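Side-chain contacts in peptidoglycan glycosyltransferase (Atopobium parvulum, PDB 4OVD), which belongs to the penicillin-binding proteins and pairs a dimerisation domain with a penicillin-binding transpeptidase domain: residues A[227-230]-A[231-235]; A[236-239]-A[240-244]. One frame throughout, in Å; residues are numbered along the deposited sequence.

Contact 1 (A[227-230]-A[231-235]); sequences LQKK and AEEQL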
# COMPACT_ATOMS: atom_id res chain seq x y z
N LEU A 227 -7.43 15.73 -1.78
CA LEU A 227 -6.25 15.04 -1.30
C LEU A 227 -5.66 14.19 -2.42
O LEU A 227 -4.46 13.95 -2.50
CB LEU A 227 -6.61 14.18 -0.11
CG LEU A 227 -5.36 13.65 0.57
CD1 LEU A 227 -4.47 14.84 0.94
CD2 LEU A 227 -5.80 12.84 1.77
N GLN A 228 -6.49 13.78 -3.34
CA GLN A 228 -6.03 12.99 -4.46
C GLN A 228 -5.19 13.86 -5.34
O GLN A 228 -4.17 13.44 -5.83
CB GLN A 228 -7.23 12.41 -5.22
CG GLN A 228 -6.86 11.60 -6.42
CD GLN A 228 -6.12 10.36 -6.06
OE1 GLN A 228 -6.27 9.82 -4.94
NE2 GLN A 228 -5.30 9.88 -7.00
N LYS A 229 -5.58 15.10 -5.49
CA LYS A 229 -4.83 16.02 -6.34
C LYS A 229 -3.43 16.31 -5.80
O LYS A 229 -2.46 16.43 -6.54
CB LYS A 229 -5.63 17.32 -6.44
CG LYS A 229 -5.02 18.41 -7.29
CD LYS A 229 -5.85 19.68 -7.12
CE LYS A 229 -5.32 20.81 -7.97
NZ LYS A 229 -5.47 20.41 -9.40
N LYS A 230 -3.36 16.52 -4.51
CA LYS A 230 -2.07 16.71 -3.83
C LYS A 230 -1.23 15.46 -3.94
O LYS A 230 -0.04 15.55 -4.17
CB LYS A 230 -2.28 16.99 -2.36
CG LYS A 230 -2.99 18.30 -2.05
CD LYS A 230 -3.16 18.45 -0.54
CE LYS A 230 -3.93 19.70 -0.21
NZ LYS A 230 -3.14 20.83 -0.73
N ALA A 231 -1.83 14.29 -3.72
CA ALA A 231 -1.08 13.05 -3.83
C ALA A 231 -0.42 12.96 -5.20
O ALA A 231 0.77 12.63 -5.32
CB ALA A 231 -1.96 11.84 -3.62
N GLU A 232 -1.17 13.31 -6.24
CA GLU A 232 -0.65 13.23 -7.59
C GLU A 232 0.44 14.21 -7.87
O GLU A 232 1.45 13.89 -8.47
CB GLU A 232 -1.79 13.39 -8.60
CG GLU A 232 -2.78 12.22 -8.48
CD GLU A 232 -3.89 12.24 -9.51
OE1 GLU A 232 -3.90 13.20 -10.33
OE2 GLU A 232 -4.73 11.29 -9.51
N GLU A 233 0.26 15.44 -7.42
CA GLU A 233 1.26 16.43 -7.70
C GLU A 233 2.51 16.21 -6.89
O GLU A 233 3.63 16.36 -7.41
CB GLU A 233 0.67 17.84 -7.58
CG GLU A 233 0.22 18.30 -6.19
CD GLU A 233 -0.71 19.52 -6.24
OE1 GLU A 233 -1.36 19.76 -7.28
OE2 GLU A 233 -0.86 20.22 -5.22
N GLN A 234 2.36 15.80 -5.63
CA GLN A 234 3.51 15.50 -4.79
C GLN A 234 4.28 14.27 -5.27
O GLN A 234 5.50 14.28 -5.32
CB GLN A 234 3.12 15.44 -3.31
CG GLN A 234 2.75 16.85 -2.85
CD GLN A 234 2.36 16.96 -1.41
OE1 GLN A 234 3.04 16.45 -0.55
NE2 GLN A 234 1.26 17.69 -1.14
N LEU A 235 3.57 13.23 -5.69
CA LEU A 235 4.27 12.08 -6.21
C LEU A 235 5.00 12.50 -7.50
O LEU A 235 6.17 12.20 -7.70
CB LEU A 235 3.29 10.93 -6.45
CG LEU A 235 3.90 9.75 -7.21
CD1 LEU A 235 5.10 9.19 -6.48
CD2 LEU A 235 2.89 8.67 -7.43
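Gln-228 and Glu-232, one turn apart on helix 225-242, share a side-chain hydrogen bond. Gln-228 NE2 donates to Glu-232 OE2 at 2.9 Å, nearly straight (171°). OE2 lies close to the amide plane of Gln-228, and NE2 reaches it from the anti side, somewhat out of the carboxylate plane. The two flat groups stand almost at right angles (85°). The Gln-228 chain bends at chi2 (66°), which turns its amide toward Glu-232. NE2 also donates to Ala-263 O, and Glu-232 OE2 accepts from Gly-160 N.

Lys-229 NZ stays 4.7 Å from Glu-233 OE1, and Lys-230 NZ is 5.1 Å from Glu-233 OE2. Glu-233 OE1 instead lies against carbon, 3.9 Å from Lys-229 CG.

Gln-234 NE2 lies 3.8 Å from Lys-230 CB and donates to Asp-552. Backbone bonds have the i to i+4 spacing of alpha-helix, for example Gln-234 N to Lys-230 O at 2.8 Å. Leu-227 and Ala-231 touch Phe-549 of helix 542-556; Gln-228 and Glu-232 face strand 260-266.

NE2 and OE2 thus each have a second bond, to backbone elsewhere, which fixes how the two buried groups are turned. The charges of Lys-229, Lys-230 and Glu-233 lie near solvent without touching, so their attraction is probably weak.

Contact 2 (A[236-239]-A[240-244]); sequences TAAV and KDFEA
Val-239 and Ala-244 meet where helix 225-242 gives way to a turn. Val-239 CG2 touches Ala-244 CB at 4.1 Å. The other branch, CG1, is anti to the backbone N (chi1 156°) and comes within 3.6 Å of Ala-244 O. One helical turn separates the second apolar pair: Ala-238 CB reaches Phe-242 CD2 at 4.1 Å. CD2 also lies 3.2 Å from Ala-238 O, which approaches the ring obliquely. Asp-241 CB sits over the centre of one ring face, 4.1 Å above the plane.

Backbone bonds position these side chains. Phe-242 N donates to Ala-238 O at 2.8 Å, which keeps the ring near the alanine methyl. Asp-241 N and Lys-240 N make the matching bonds to Ala-237 O and Thr-236 O. Ala-244 N bonds to Val-239 O at 3.1 Å, in the carbonyl plane and on a lone pair. This i to i+5 bond draws Ala-244 back toward Val-239.

Farther out, Leu-531 of strand 525-532 touches Ala-238, Val-239 and Phe-242. Val-545 of helix 542-556 packs on Ala-238 and Phe-242. Thr-534 OG1 bonds to Phe-242 O, and Glu-243 pairs with Lys-245 in a salt bridge.

Glu-243 leaves the helix with positive phi (56°), and its N bonds to Lys-240 O at 3.3 Å. With this bond, the one from Ala-244 N and the Val-239 to Ala-244 contact, this is a Schellman motif, a common C-terminal helix cap.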
# COMPACT_ATOMS: atom_id res chain seq x y z
N THR A 236 4.34 13.25 -8.37
CA THR A 236 5.03 13.68 -9.63
C THR A 236 6.30 14.47 -9.34
O THR A 236 7.38 14.18 -9.91
CB THR A 236 4.09 14.48 -10.55
OG1 THR A 236 2.92 13.69 -10.82
CG2 THR A 236 4.76 14.88 -11.86
N ALA A 237 6.21 15.41 -8.40
CA ALA A 237 7.38 16.25 -8.02
C ALA A 237 8.49 15.42 -7.39
O ALA A 237 9.68 15.67 -7.63
CB ALA A 237 6.99 17.43 -7.09
N ALA A 238 8.11 14.41 -6.61
CA ALA A 238 9.10 13.57 -5.96
C ALA A 238 9.87 12.73 -6.97
O ALA A 238 11.07 12.54 -6.83
CB ALA A 238 8.41 12.64 -4.97
N VAL A 239 9.12 12.11 -7.89
CA VAL A 239 9.73 11.32 -8.94
C VAL A 239 10.77 12.15 -9.64
O VAL A 239 11.88 11.69 -9.85
CB VAL A 239 8.64 10.75 -9.89
CG1 VAL A 239 9.20 10.42 -11.29
CG2 VAL A 239 8.02 9.53 -9.21
N LYS A 240 10.41 13.38 -9.96
CA LYS A 240 11.34 14.32 -10.60
C LYS A 240 12.55 14.64 -9.68
O LYS A 240 13.72 14.40 -10.07
CB LYS A 240 10.58 15.60 -10.99
CG LYS A 240 11.42 16.69 -11.62
CD LYS A 240 10.64 17.98 -11.93
CE LYS A 240 11.61 19.13 -12.15
NZ LYS A 240 10.97 20.39 -12.63
N ASP A 241 12.31 15.11 -8.46
CA ASP A 241 13.40 15.50 -7.52
C ASP A 241 14.34 14.41 -7.13
O ASP A 241 15.51 14.68 -6.94
CB ASP A 241 12.86 16.08 -6.19
CG ASP A 241 11.93 17.28 -6.37
OD1 ASP A 241 11.99 17.98 -7.41
OD2 ASP A 241 11.10 17.51 -5.45
N PHE A 242 13.84 13.18 -6.98
CA PHE A 242 14.69 12.06 -6.54
C PHE A 242 15.09 11.12 -7.67
O PHE A 242 15.72 10.07 -7.45
CB PHE A 242 14.01 11.37 -5.34
CG PHE A 242 13.70 12.32 -4.21
CD1 PHE A 242 14.73 12.88 -3.45
CD2 PHE A 242 12.40 12.65 -3.90
CE1 PHE A 242 14.45 13.76 -2.41
CE2 PHE A 242 12.12 13.52 -2.85
CZ PHE A 242 13.13 14.09 -2.12
N GLU A 243 14.76 11.51 -8.91
CA GLU A 243 15.20 10.76 -10.07
C GLU A 243 14.74 9.29 -9.95
O GLU A 243 15.55 8.38 -9.98
CB GLU A 243 16.75 10.86 -10.13
CG GLU A 243 17.33 12.24 -10.47
CD GLU A 243 17.78 12.40 -11.93
OE1 GLU A 243 18.60 11.57 -12.42
OE2 GLU A 243 17.41 13.41 -12.58
N ALA A 244 13.46 9.07 -9.75
CA ALA A 244 12.95 7.72 -9.62
C ALA A 244 12.70 7.38 -11.06
O ALA A 244 11.77 7.90 -11.63
CB ALA A 244 11.66 7.69 -8.83

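How the contacts relate
Both contacts lie on helix 225-242, contact 1 first and contact 2 straight after it. Contact 1 takes the N-terminal half, and contact 2 takes the last turns and the exit at 243-244. Their centres are 13 Å apart. A hydrogen bond from Thr-236 OG1 to Glu-232 O ties the two ranges. Contact 1 reaches strands 248-253 and 260-266, while contact 2 reaches strands 525-532 and 260-266. In penicillin-binding transpeptidase domains the first and last helices pack on a five-stranded antiparallel sheet, and helices 225-242 and 542-556 are consistent with that pair. The contacts thus line one helix of this layer, and its cap turns the chain into strand 248-253.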